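Local coordinates for protein oxidoreductase (Corynebacterium diphtheriae, PDB 3K1Y) that probably acts as an FMN-binding oxidoreductase of the NADPH-dependent FMN reductase family, with a flavodoxin-like fold, at residues T27-A31 and V91-V95; L63-M67 and M106-I110; S99-K105 and A139-L143; A124-A130 and V156-D162; V152-V156 and I175-E181. All coordinates share one frame; numbering follows the deposited sequence.

Contact 1: T27-A31 and V91-V95. With SO4 (sulfate ion), chain G.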
# COMPACT_ATOMS: atom_id res chain seq x y z
N THR A 27 5.06 -22.46 3.79
CA THR A 27 4.89 -21.76 2.51
C THR A 27 4.85 -22.79 1.37
O THR A 27 4.08 -22.63 0.42
CB THR A 27 6.04 -20.77 2.21
OG1 THR A 27 6.17 -19.83 3.29
CG2 THR A 27 5.74 -20.00 0.95
N ARG A 28 5.67 -23.83 1.48
CA ARG A 28 5.70 -24.86 0.45
C ARG A 28 4.42 -25.68 0.50
O ARG A 28 3.98 -26.23 -0.52
CB ARG A 28 6.91 -25.78 0.62
CG ARG A 28 6.93 -26.99 -0.33
CD ARG A 28 6.67 -26.57 -1.78
NE ARG A 28 6.88 -27.66 -2.73
CZ ARG A 28 8.06 -28.24 -2.95
NH1 ARG A 28 9.13 -27.83 -2.28
NH2 ARG A 28 8.17 -29.21 -3.83
N GLN A 29 3.81 -25.77 1.68
CA GLN A 29 2.57 -26.53 1.83
C GLN A 29 1.37 -25.87 1.13
O GLN A 29 0.60 -26.55 0.45
CB GLN A 29 2.27 -26.75 3.32
CG GLN A 29 3.39 -27.50 4.03
CD GLN A 29 3.17 -27.66 5.53
OE1 GLN A 29 2.90 -26.69 6.24
NE2 GLN A 29 3.30 -28.89 6.02
N ILE A 30 1.21 -24.56 1.28
CA ILE A 30 0.08 -23.91 0.62
C ILE A 30 0.38 -23.84 -0.87
O ILE A 30 -0.53 -23.89 -1.70
CB ILE A 30 -0.19 -22.49 1.16
CG1 ILE A 30 -1.40 -21.91 0.43
CG2 ILE A 30 1.04 -21.59 1.00
CD1 ILE A 30 -1.85 -20.58 0.94
N ALA A 31 1.66 -23.73 -1.20
CA ALA A 31 2.09 -23.68 -2.59
C ALA A 31 1.69 -25.00 -3.27
O ALA A 31 1.17 -25.00 -4.38
CB ALA A 31 3.60 -23.49 -2.66
N VAL A 91 3.15 -17.93 -6.79
CA VAL A 91 4.18 -17.40 -5.91
C VAL A 91 3.66 -17.42 -4.48
O VAL A 91 2.55 -16.95 -4.21
CB VAL A 91 4.60 -15.94 -6.29
CG1 VAL A 91 5.24 -15.93 -7.67
CG2 VAL A 91 3.39 -15.00 -6.25
N ALA A 92 4.46 -17.97 -3.58
CA ALA A 92 4.06 -18.06 -2.18
C ALA A 92 5.19 -17.53 -1.33
O ALA A 92 6.36 -17.82 -1.58
CB ALA A 92 3.77 -19.51 -1.81
N THR A 93 4.84 -16.74 -0.32
CA THR A 93 5.85 -16.18 0.55
C THR A 93 5.42 -16.12 2.00
O THR A 93 4.26 -15.88 2.31
CB THR A 93 6.21 -14.72 0.14
OG1 THR A 93 7.26 -14.23 0.99
CG2 THR A 93 5.00 -13.79 0.30
N PRO A 94 6.35 -16.41 2.91
CA PRO A 94 5.99 -16.32 4.32
C PRO A 94 5.95 -14.81 4.54
O PRO A 94 6.29 -14.04 3.64
CB PRO A 94 7.17 -17.00 5.03
CG PRO A 94 8.30 -16.83 4.05
CD PRO A 94 7.65 -17.09 2.73
N VAL A 95 5.52 -14.36 5.71
CA VAL A 95 5.47 -12.92 5.94
C VAL A 95 6.50 -12.53 6.97
O VAL A 95 6.43 -12.97 8.12
CB VAL A 95 4.08 -12.48 6.40
CG1 VAL A 95 4.03 -10.95 6.48
CG2 VAL A 95 3.02 -13.02 5.45
S SO4 G . 7.93 -21.34 6.38
O1 SO4 G . 6.84 -20.74 5.84
O2 SO4 G . 7.40 -22.14 7.39
O3 SO4 G . 8.58 -22.09 5.42
O4 SO4 G . 8.84 -20.39 6.86

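Contact 2: L63-M67 and M106-I110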
# COMPACT_ATOMS: atom_id res chain seq x y z
N LEU A 63 21.44 -17.22 -6.20
CA LEU A 63 20.78 -15.93 -6.12
C LEU A 63 21.76 -14.84 -5.69
O LEU A 63 21.89 -13.82 -6.37
CB LEU A 63 19.62 -16.01 -5.13
CG LEU A 63 18.23 -15.61 -5.63
CD1 LEU A 63 17.98 -16.16 -7.02
CD2 LEU A 63 17.19 -16.12 -4.65
N MSE A 64 22.45 -15.06 -4.58
CA MSE A 64 23.38 -14.06 -4.12
C MSE A 64 24.71 -14.05 -4.87
O MSE A 64 25.67 -13.42 -4.43
CB MSE A 64 23.55 -14.17 -2.60
CG MSE A 64 22.46 -13.37 -1.86
SE MSE A 64 22.20 -13.70 -0.09
CE MSE A 64 20.69 -14.62 -0.14
N THR A 65 24.75 -14.75 -6.00
CA THR A 65 25.93 -14.75 -6.87
C THR A 65 25.51 -13.81 -8.00
O THR A 65 26.33 -13.11 -8.58
CB THR A 65 26.26 -16.13 -7.47
OG1 THR A 65 27.07 -16.86 -6.54
CG2 THR A 65 27.05 -15.98 -8.77
N ALA A 66 24.21 -13.80 -8.28
CA ALA A 66 23.66 -12.92 -9.30
C ALA A 66 23.55 -11.52 -8.69
O ALA A 66 23.21 -10.55 -9.38
CB ALA A 66 22.28 -13.41 -9.73
N MSE A 67 23.85 -11.41 -7.40
CA MSE A 67 23.82 -10.12 -6.70
C MSE A 67 25.18 -9.46 -6.81
O MSE A 67 25.31 -8.33 -7.27
CB MSE A 67 23.47 -10.32 -5.22
CG MSE A 67 21.98 -10.43 -4.93
SE MSE A 67 21.01 -8.82 -5.39
CE MSE A 67 21.62 -7.68 -3.95
N MSE A 106 14.32 -10.65 -3.72
CA MSE A 106 15.57 -10.76 -4.44
C MSE A 106 15.38 -11.49 -5.76
O MSE A 106 15.85 -11.02 -6.80
CB MSE A 106 16.59 -11.49 -3.58
CG MSE A 106 18.00 -11.42 -4.12
SE MSE A 106 19.23 -12.14 -2.83
CE MSE A 106 19.30 -10.62 -1.62
N PHE A 107 14.71 -12.63 -5.72
CA PHE A 107 14.48 -13.41 -6.93
C PHE A 107 13.90 -12.51 -8.03
O PHE A 107 14.48 -12.40 -9.12
CB PHE A 107 13.52 -14.57 -6.66
CG PHE A 107 13.22 -15.42 -7.88
CD1 PHE A 107 14.18 -16.29 -8.39
CD2 PHE A 107 11.98 -15.34 -8.52
CE1 PHE A 107 13.91 -17.07 -9.53
CE2 PHE A 107 11.71 -16.10 -9.65
CZ PHE A 107 12.68 -16.97 -10.16
N PHE A 108 12.78 -11.87 -7.74
CA PHE A 108 12.17 -10.98 -8.71
C PHE A 108 13.13 -9.90 -9.19
O PHE A 108 13.20 -9.62 -10.39
CB PHE A 108 10.89 -10.36 -8.14
CG PHE A 108 9.78 -11.35 -8.02
CD1 PHE A 108 8.96 -11.63 -9.11
CD2 PHE A 108 9.61 -12.08 -6.84
CE1 PHE A 108 7.99 -12.62 -9.03
CE2 PHE A 108 8.64 -13.07 -6.75
CZ PHE A 108 7.82 -13.34 -7.85
N ASP A 109 13.88 -9.29 -8.27
CA ASP A 109 14.84 -8.26 -8.66
C ASP A 109 15.77 -8.78 -9.75
O ASP A 109 16.16 -8.05 -10.66
CB ASP A 109 15.70 -7.82 -7.47
CG ASP A 109 14.90 -7.16 -6.37
OD1 ASP A 109 13.83 -6.57 -6.66
OD2 ASP A 109 15.35 -7.21 -5.21
N ILE A 110 16.13 -10.06 -9.64
CA ILE A 110 17.06 -10.70 -10.57
C ILE A 110 16.53 -10.96 -11.98
O ILE A 110 17.31 -11.12 -12.91
CB ILE A 110 17.57 -12.05 -9.94
CG1 ILE A 110 19.08 -12.02 -9.84
CG2 ILE A 110 17.12 -13.26 -10.76
CD1 ILE A 110 19.61 -10.95 -8.90

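Contact 3: S99-K105 and A139-L143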
# COMPACT_ATOMS: atom_id res chain seq x y z
N SER A 99 5.49 -8.10 5.44
CA SER A 99 5.46 -8.06 3.99
C SER A 99 6.17 -9.28 3.42
O SER A 99 6.51 -10.20 4.15
CB SER A 99 6.12 -6.77 3.48
OG SER A 99 6.03 -6.68 2.07
N TYR A 100 6.37 -9.30 2.10
CA TYR A 100 7.04 -10.44 1.49
C TYR A 100 8.49 -10.48 1.92
O TYR A 100 9.05 -9.47 2.35
CB TYR A 100 6.92 -10.39 -0.03
CG TYR A 100 7.36 -9.11 -0.69
CD1 TYR A 100 8.65 -8.60 -0.50
CD2 TYR A 100 6.51 -8.44 -1.58
CE1 TYR A 100 9.08 -7.46 -1.19
CE2 TYR A 100 6.94 -7.31 -2.26
CZ TYR A 100 8.22 -6.83 -2.07
OH TYR A 100 8.64 -5.73 -2.77
N THR A 101 9.10 -11.66 1.83
CA THR A 101 10.48 -11.85 2.25
C THR A 101 11.50 -11.15 1.35
O THR A 101 11.28 -10.99 0.15
CB THR A 101 10.83 -13.35 2.31
OG1 THR A 101 9.99 -14.00 3.27
CG2 THR A 101 12.26 -13.53 2.74
N GLY A 102 12.62 -10.75 1.95
CA GLY A 102 13.66 -10.11 1.17
C GLY A 102 14.14 -11.09 0.11
O GLY A 102 14.40 -10.71 -1.03
N LEU A 103 14.23 -12.37 0.49
CA LEU A 103 14.68 -13.41 -0.43
C LEU A 103 13.70 -13.56 -1.59
O LEU A 103 14.09 -13.76 -2.74
CB LEU A 103 14.84 -14.74 0.31
CG LEU A 103 15.26 -15.95 -0.53
CD1 LEU A 103 16.68 -15.75 -1.06
CD2 LEU A 103 15.17 -17.23 0.32
N PHE A 104 12.41 -13.48 -1.27
CA PHE A 104 11.37 -13.57 -2.28
C PHE A 104 11.61 -12.39 -3.22
O PHE A 104 11.62 -12.54 -4.44
CB PHE A 104 10.01 -13.45 -1.60
CG PHE A 104 8.84 -13.38 -2.55
CD1 PHE A 104 8.21 -14.55 -2.99
CD2 PHE A 104 8.31 -12.15 -2.94
CE1 PHE A 104 7.08 -14.49 -3.80
CE2 PHE A 104 7.18 -12.08 -3.76
CZ PHE A 104 6.56 -13.26 -4.19
N LYS A 105 11.80 -11.21 -2.63
CA LYS A 105 12.00 -10.00 -3.42
C LYS A 105 13.26 -10.09 -4.28
O LYS A 105 13.26 -9.67 -5.44
CB LYS A 105 12.10 -8.77 -2.51
CG LYS A 105 12.23 -7.44 -3.25
CD LYS A 105 11.08 -7.25 -4.25
CE LYS A 105 10.87 -5.79 -4.63
NZ LYS A 105 12.07 -5.13 -5.22
N ALA A 139 1.44 -5.46 -1.39
CA ALA A 139 2.85 -5.77 -1.61
C ALA A 139 3.08 -6.70 -2.80
O ALA A 139 3.83 -6.36 -3.71
CB ALA A 139 3.47 -6.36 -0.34
N LEU A 140 2.44 -7.88 -2.82
CA LEU A 140 2.64 -8.82 -3.94
C LEU A 140 1.96 -8.41 -5.23
O LEU A 140 2.53 -8.54 -6.32
CB LEU A 140 2.17 -10.22 -3.58
CG LEU A 140 3.12 -11.01 -2.68
CD1 LEU A 140 2.86 -10.61 -1.23
CD2 LEU A 140 2.89 -12.50 -2.88
N ARG A 141 0.73 -7.94 -5.11
CA ARG A 141 -0.02 -7.53 -6.28
C ARG A 141 0.71 -6.39 -7.00
O ARG A 141 1.04 -6.50 -8.18
CB ARG A 141 -1.43 -7.10 -5.85
CG ARG A 141 -2.40 -6.87 -7.00
CD ARG A 141 -3.79 -7.35 -6.65
NE ARG A 141 -4.32 -8.09 -7.78
CZ ARG A 141 -4.93 -9.27 -7.70
NH1 ARG A 141 -5.10 -9.86 -6.53
NH2 ARG A 141 -5.33 -9.86 -8.82
N PRO A 142 1.01 -5.30 -6.29
CA PRO A 142 1.72 -4.21 -6.97
C PRO A 142 3.00 -4.68 -7.66
O PRO A 142 3.35 -4.20 -8.73
CB PRO A 142 2.00 -3.22 -5.85
CG PRO A 142 0.84 -3.48 -4.88
CD PRO A 142 0.77 -4.99 -4.88
N LEU A 143 3.70 -5.63 -7.03
CA LEU A 143 4.95 -6.15 -7.58
C LEU A 143 4.72 -6.91 -8.88
O LEU A 143 5.43 -6.69 -9.86
CB LEU A 143 5.64 -7.07 -6.57
CG LEU A 143 6.95 -7.71 -7.06
CD1 LEU A 143 7.97 -6.62 -7.36
CD2 LEU A 143 7.51 -8.67 -6.00

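Contact 4: A124-A130 and V156-D162. With SO4 (sulfate ion), chain H.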
# COMPACT_ATOMS: atom_id res chain seq x y z
N ALA A 124 0.17 -15.64 -3.36
CA ALA A 124 -0.16 -16.25 -2.09
C ALA A 124 0.86 -16.02 -0.98
O ALA A 124 2.07 -15.86 -1.23
CB ALA A 124 -0.38 -17.76 -2.29
N ALA A 125 0.37 -16.00 0.26
CA ALA A 125 1.22 -15.79 1.42
C ALA A 125 0.66 -16.60 2.59
O ALA A 125 -0.46 -17.09 2.55
CB ALA A 125 1.26 -14.33 1.79
N THR A 126 1.46 -16.73 3.64
CA THR A 126 1.03 -17.47 4.81
C THR A 126 1.63 -16.90 6.08
O THR A 126 2.63 -16.18 6.04
CB THR A 126 1.42 -18.96 4.72
OG1 THR A 126 0.98 -19.62 5.91
CG2 THR A 126 2.93 -19.12 4.59
N ALA A 127 1.01 -17.23 7.20
CA ALA A 127 1.45 -16.81 8.53
C ALA A 127 0.55 -17.54 9.52
O ALA A 127 -0.26 -18.38 9.13
CB ALA A 127 1.32 -15.30 8.68
N GLY A 128 0.70 -17.22 10.81
CA GLY A 128 -0.12 -17.87 11.82
C GLY A 128 -1.54 -17.34 11.78
O GLY A 128 -2.51 -18.10 11.64
N SER A 129 -1.67 -16.03 11.88
CA SER A 129 -2.98 -15.40 11.85
C SER A 129 -3.18 -14.71 10.52
O SER A 129 -2.31 -14.77 9.64
CB SER A 129 -3.10 -14.38 12.99
OG SER A 129 -2.40 -13.19 12.71
N ALA A 130 -4.31 -14.04 10.38
CA ALA A 130 -4.65 -13.35 9.15
C ALA A 130 -4.54 -11.83 9.26
O ALA A 130 -4.96 -11.11 8.35
CB ALA A 130 -6.06 -13.74 8.72
N VAL A 156 -4.45 -15.79 -2.30
CA VAL A 156 -4.56 -16.83 -1.30
C VAL A 156 -3.70 -16.58 -0.08
O VAL A 156 -2.48 -16.77 -0.13
CB VAL A 156 -4.18 -18.20 -1.89
CG1 VAL A 156 -4.38 -19.29 -0.87
CG2 VAL A 156 -5.00 -18.47 -3.13
N PHE A 157 -4.32 -16.17 1.02
CA PHE A 157 -3.57 -15.95 2.25
C PHE A 157 -3.94 -17.02 3.27
O PHE A 157 -5.05 -17.06 3.78
CB PHE A 157 -3.87 -14.58 2.87
CG PHE A 157 -2.96 -14.23 4.01
CD1 PHE A 157 -1.71 -13.66 3.76
CD2 PHE A 157 -3.32 -14.52 5.32
CE1 PHE A 157 -0.82 -13.38 4.81
CE2 PHE A 157 -2.45 -14.24 6.38
CZ PHE A 157 -1.19 -13.67 6.13
N ALA A 158 -2.99 -17.90 3.56
CA ALA A 158 -3.22 -18.98 4.50
C ALA A 158 -2.77 -18.65 5.91
O ALA A 158 -1.58 -18.45 6.17
CB ALA A 158 -2.54 -20.25 4.02
N ALA A 159 -3.73 -18.59 6.82
CA ALA A 159 -3.46 -18.34 8.23
C ALA A 159 -3.59 -19.74 8.82
O ALA A 159 -4.67 -20.30 8.85
CB ALA A 159 -4.51 -17.42 8.80
N THR A 160 -2.48 -20.31 9.26
CA THR A 160 -2.49 -21.66 9.80
C THR A 160 -3.38 -21.85 11.03
O THR A 160 -3.94 -22.93 11.24
CB THR A 160 -1.07 -22.12 10.15
OG1 THR A 160 -0.57 -21.35 11.24
CG2 THR A 160 -0.16 -21.95 8.94
N GLU A 161 -3.51 -20.80 11.84
CA GLU A 161 -4.31 -20.86 13.05
C GLU A 161 -5.80 -21.01 12.75
O GLU A 161 -6.60 -21.27 13.64
CB GLU A 161 -4.08 -19.61 13.90
CG GLU A 161 -2.63 -19.36 14.25
CD GLU A 161 -2.45 -18.17 15.16
OE1 GLU A 161 -3.12 -17.13 14.95
OE2 GLU A 161 -1.62 -18.26 16.09
N ASP A 162 -6.17 -20.85 11.48
CA ASP A 162 -7.56 -20.98 11.10
C ASP A 162 -7.83 -22.16 10.18
O ASP A 162 -8.71 -22.09 9.32
CB ASP A 162 -8.04 -19.69 10.43
CG ASP A 162 -7.84 -18.46 11.30
OD1 ASP A 162 -8.03 -18.57 12.53
OD2 ASP A 162 -7.50 -17.39 10.76
S SO4 H . 1.31 -13.38 12.67
O1 SO4 H . 2.16 -12.79 11.68
O2 SO4 H . 0.01 -12.95 12.61
O3 SO4 H . 1.23 -14.75 12.59
O4 SO4 H . 1.80 -12.99 13.91
O HOH W 1 -6.56 -14.93 12.14

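Contact 5: V152-V156 and I175-E181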
# COMPACT_ATOMS: atom_id res chain seq x y z
N VAL A 152 -4.65 -13.11 -11.05
CA VAL A 152 -6.05 -13.47 -10.86
C VAL A 152 -6.57 -12.82 -9.59
O VAL A 152 -5.86 -12.73 -8.59
CB VAL A 152 -6.26 -15.00 -10.81
CG1 VAL A 152 -5.63 -15.64 -12.03
CG2 VAL A 152 -5.71 -15.58 -9.52
N PRO A 153 -7.82 -12.33 -9.64
CA PRO A 153 -8.50 -11.66 -8.53
C PRO A 153 -8.40 -12.34 -7.17
O PRO A 153 -8.31 -11.67 -6.14
CB PRO A 153 -9.95 -11.59 -9.01
CG PRO A 153 -9.79 -11.46 -10.49
CD PRO A 153 -8.73 -12.49 -10.78
N THR A 154 -8.40 -13.66 -7.16
CA THR A 154 -8.36 -14.37 -5.89
C THR A 154 -6.97 -14.63 -5.35
O THR A 154 -6.27 -15.55 -5.81
CB THR A 154 -9.10 -15.71 -5.99
OG1 THR A 154 -10.41 -15.49 -6.53
CG2 THR A 154 -9.22 -16.35 -4.62
N GLY A 155 -6.58 -13.83 -4.36
CA GLY A 155 -5.29 -14.01 -3.73
C GLY A 155 -5.50 -15.07 -2.66
O GLY A 155 -6.61 -15.23 -2.17
N VAL A 156 -4.45 -15.79 -2.30
CA VAL A 156 -4.56 -16.83 -1.30
C VAL A 156 -3.70 -16.58 -0.08
O VAL A 156 -2.48 -16.77 -0.13
CB VAL A 156 -4.18 -18.20 -1.89
CG1 VAL A 156 -4.38 -19.29 -0.87
CG2 VAL A 156 -5.00 -18.47 -3.13
N ILE A 175 -9.16 -21.74 -2.50
CA ILE A 175 -8.00 -22.17 -3.28
C ILE A 175 -8.48 -22.62 -4.66
O ILE A 175 -7.90 -22.26 -5.69
CB ILE A 175 -7.27 -23.34 -2.59
CG1 ILE A 175 -6.65 -22.87 -1.26
CG2 ILE A 175 -6.21 -23.92 -3.51
CD1 ILE A 175 -5.92 -23.94 -0.49
N ALA A 176 -9.56 -23.40 -4.68
CA ALA A 176 -10.13 -23.88 -5.94
C ALA A 176 -10.51 -22.71 -6.84
O ALA A 176 -10.24 -22.74 -8.05
CB ALA A 176 -11.35 -24.75 -5.66
N ARG A 177 -11.13 -21.67 -6.28
CA ARG A 177 -11.51 -20.51 -7.08
C ARG A 177 -10.29 -19.90 -7.78
O ARG A 177 -10.31 -19.68 -8.99
CB ARG A 177 -12.20 -19.44 -6.23
CG ARG A 177 -12.62 -18.21 -7.03
CD ARG A 177 -13.32 -17.18 -6.17
NE ARG A 177 -14.45 -17.77 -5.47
CZ ARG A 177 -15.19 -17.14 -4.56
NH1 ARG A 177 -14.90 -15.88 -4.22
NH2 ARG A 177 -16.20 -17.77 -3.98
N ALA A 178 -9.24 -19.64 -7.01
CA ALA A 178 -8.00 -19.09 -7.58
C ALA A 178 -7.47 -20.09 -8.61
O ALA A 178 -7.04 -19.71 -9.70
CB ALA A 178 -6.97 -18.88 -6.49
N ALA A 179 -7.51 -21.36 -8.26
CA ALA A 179 -7.05 -22.41 -9.16
C ALA A 179 -7.85 -22.36 -10.48
O ALA A 179 -7.27 -22.41 -11.57
CB ALA A 179 -7.22 -23.78 -8.51
N GLY A 180 -9.17 -22.24 -10.37
CA GLY A 180 -10.01 -22.18 -11.54
C GLY A 180 -9.71 -20.95 -12.37
O GLY A 180 -9.60 -21.02 -13.60
N GLU A 181 -9.57 -19.81 -11.70
CA GLU A 181 -9.27 -18.56 -12.39
C GLU A 181 -7.98 -18.72 -13.19
O GLU A 181 -7.93 -18.40 -14.38
CB GLU A 181 -9.13 -17.41 -11.39
CG GLU A 181 -10.44 -16.75 -10.98
CD GLU A 181 -10.32 -15.97 -9.67
OE1 GLU A 181 -9.32 -15.24 -9.49
OE2 GLU A 181 -11.23 -16.08 -8.82
O HOH W 2 -12.55 -14.33 -4.98

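Contact 1: T27-A31 and V91-V95
Thr27, in the first turn of its helix, reaches Ala92 and Pro94 with its two branches while holding a sulfate ion. Its CB lies 3.7 Å from sulfate O1, and from there the side chain divides. The hydroxyl branch stands beside the backbone N (chi1 -55°), which lets one residue offer two donors to the same anion oxygen: OG1 binds sulfate O1 at 2.8 Å, and the backbone N adds a weak bond. OG1 is also met by Pro94 CD at 3.2 Å, in a ring whose nitrogen has no hydrogen to give. The methyl branch, CG2, turns to the strand and lies 3.4 Å from Ala92 CB and beside the carbonyl of that residue. A threonine suits this place because it joins an anion-binding hydroxyl to a methyl that can pack on a strand. One turn on, Ala31 CB meets Ala92 CB at 4.1 Å, small methyls that let the axes of 27-31 and 91-94 come within 7.8 Å. The sulfate, probably from the crystallisation liquor and also bound by Ser22, Ser25 and Ser26, occupies a position consistent with that of the FMN phosphate in flavodoxin-like proteins. The 27-31 turn of helix 26-44 runs roughly antiparallel to 91-94 of strand 88-94 (153°), with Ala31 touching Val16 and Ser18 of strand 12-18 and Ile30 reaching Val156 and Ala158 of strand 150-159.

Contact 2: L63-M67 and M106-I110
Ile110 N donates to Met106 O at 3.0 Å, and this backbone bond sets the two residues one turn apart on the helix face that meets 63-67. The side chains meet through apolar contacts alone. Met64, Met67 and Met106 are all selenomethionine; Met106 CG stands opposite the backbone N (chi1 -168°) and the chain stays extended until it bends at chi3, which carries SE out between two residues of the loop. Met64 CG comes to 3.6 Å from Met106 SE, the two side chains crossing at about a right angle. Met67 CG approaches the same selenium at 3.9 Å. Long, flexible chains can follow an irregular loop, although Met64 and Met67 are poorly ordered. Ala66 makes a closer contact: its CB touches Ile110 CG1 at 3.5 Å, a methyl small enough for the branched side chain to lie against the loop. Toward the other side, Leu63 CD1 meets Phe107 CD1 at 4.0 Å, coming to the ring at its edge, near its plane. Phe107 also packs on Leu56 and on Leu83 of helix 74-85, and Ala66 on Leu76 of that helix. Met64 and Met106 each touch their own counterparts in a second subunit, so this apolar patch continues across the subunit boundary. The arrangement belongs to the helical layer on one side of a flavodoxin-like fold, with helix 102-110 in a subunit interface.

Contact 3: S99-K105 and A139-L143
Ala139, in the second turn of helix 135-146, packs against Tyr100, just before helix 102-110, joining the two helices on one side of a flavodoxin-like parallel sheet. Its CB meets Ser99 OG at 3.5 Å and lies beside Tyr100 CD2, a spot where a single methyl can touch both a hydroxyl and a ring. The carbonyl oxygen, Ala139 O, lies in the plane of the tyrosine ring at its edge, 3.6 Å from CE2, while Ser99 OG stands above one face of that ring, offset toward the rim. Tyr100 can lie here because its CG sits between the backbone N and the carbonyl carbon (chi1 53°), swinging the ring toward the second helix. Leu140 comes next: its CD1 approaches Tyr100 CB, and its CD2 meets Phe104 CZ at 4.0 Å, the two side chains crossing at about a right angle. Beyond a kink at Pro142, whose nitrogen has no hydrogen for the turn before, Leu143 sends CD2 against both aromatic rings, 4.0 Å from Tyr100 CE2 and 4.1 Å from Phe104 CE2. Leu143 and Phe104 slide past each other in opposite directions, and a branched aliphatic chain can touch both rings at once. The other methyl of Leu143 turns to Lys105, whose ammonium group forms a salt bridge with Asp109 and also binds Phe96 O and Tyr100 O of the second subunit. The aliphatic part of that lysine completes the packing, with Lys105 CE 4.1 Å from Leu143 CD1.

Contact 4: A124-A130 and V156-D162
Backbone bonds pair Ala125 and Ala127 with Val156, Ala158 and Thr160 as parallel strands, the shortest being Ala158 N to Ala125 O at 2.8 Å. Ala158 O is gripped twice: Ala127 N comes at 3.0 Å, and Thr126 OG1, placed opposite its backbone N (chi1 179°), gives a second bond of 2.8 Å from 30° off the carbonyl plane. Threonine thus adds a side-chain bond between the two strands.

Phe157 gathers the packing contacts. Its CD1 rests 3.6 Å from Ala125 CB, Thr126 CA lies over one face, and a carbonyl, Ser129 O, also meets the ring edge in its plane, 3.3 Å from CE2. Alanines at 125, 127 and 130 leave room for this ring.

At the strand ends the partners are polar. Water joins Ala130 N to Asp162 OD2, and Ser129 N binds a sulfate oxygen at 3.2 Å, aided weakly by Gly128 N; in flavodoxin-like proteins the corresponding loop commonly borders the flavin.

Strands 120-127 and 150-159 belong to a beta-alpha-beta unit whose crossover helix is 135-146. Ala125 and Phe157 face Val135 and Leu136 of that helix, whereas Val156 and Ala158 face Ile30 of helix 26-44 and Phe171 of helix 165-188.

Contact 5: V152-V156 and I175-E181
Glu181 turns the two oxygens of its carboxylate to Thr154, using the syn side of both. OE1 takes the backbone N of Thr154 at 3.0 Å on its syn lone pair, with a fairly straight N-H angle of 155°. OE2 takes the hydroxyl OG1 of the same residue at 2.5 Å, a very short bond whose exact length is uncertain, from 21° out of the carboxylate plane. Two bonds to one residue fix the rotation of the carboxylate, and a glutamate is long enough to bring it from the helix to the loop: CG lies beside the backbone N (chi1 -85°) and the chain is extended beyond it. Apolar atoms close in round OE1, with Pro153 CD at 3.1 Å and Val152 CB at 3.3 Å, a setting in which the carboxylate probably gains from the two threonine donors. The second flat group, the Arg177 guanidinium, has a water in its plane at the edge. That water accepts from NH1 and donates to Thr154 OG1 at 2.9 Å, leaving the hydroxyl hydrogen for Glu181. The aliphatic part of Arg177 runs close by, its CD 3.4 Å from Thr154 OG1.

Farther along the helix face, Ala178 CB touches Thr154 CG2 and also Val156 CG2 at 3.9 Å, the small methyl letting the strand come near. Val156 CG1 reaches Ile175 CG1 more loosely. Helix 165-188 thus covers the irregular middle of edge strand 150-159, while Ile175 and Ala179 lean on Ala37 of helix 26-44 and Ala178 reaches Ile122 of strand 120-127.

Overall arrangement
From the N terminus, contact 1 closes the first loop, bringing helix 26-44 to strand 88-94 in the middle of the sheet. Contact 2 opens within that loop but closes later, on helix 102-110, so the two cross. Contact 3 starts on the same helix, crosses contact 2, and ties it to helix 135-146; together they build one helical layer, and both touch the second subunit. Contact 4 crosses contact 3 and closes the beta-alpha-beta unit by pairing the last two strands. Contact 5 shares Val156 with contact 4, crosses it, and fastens the C-terminal helix on the other layer, where Ile30 of contact 1 also packs.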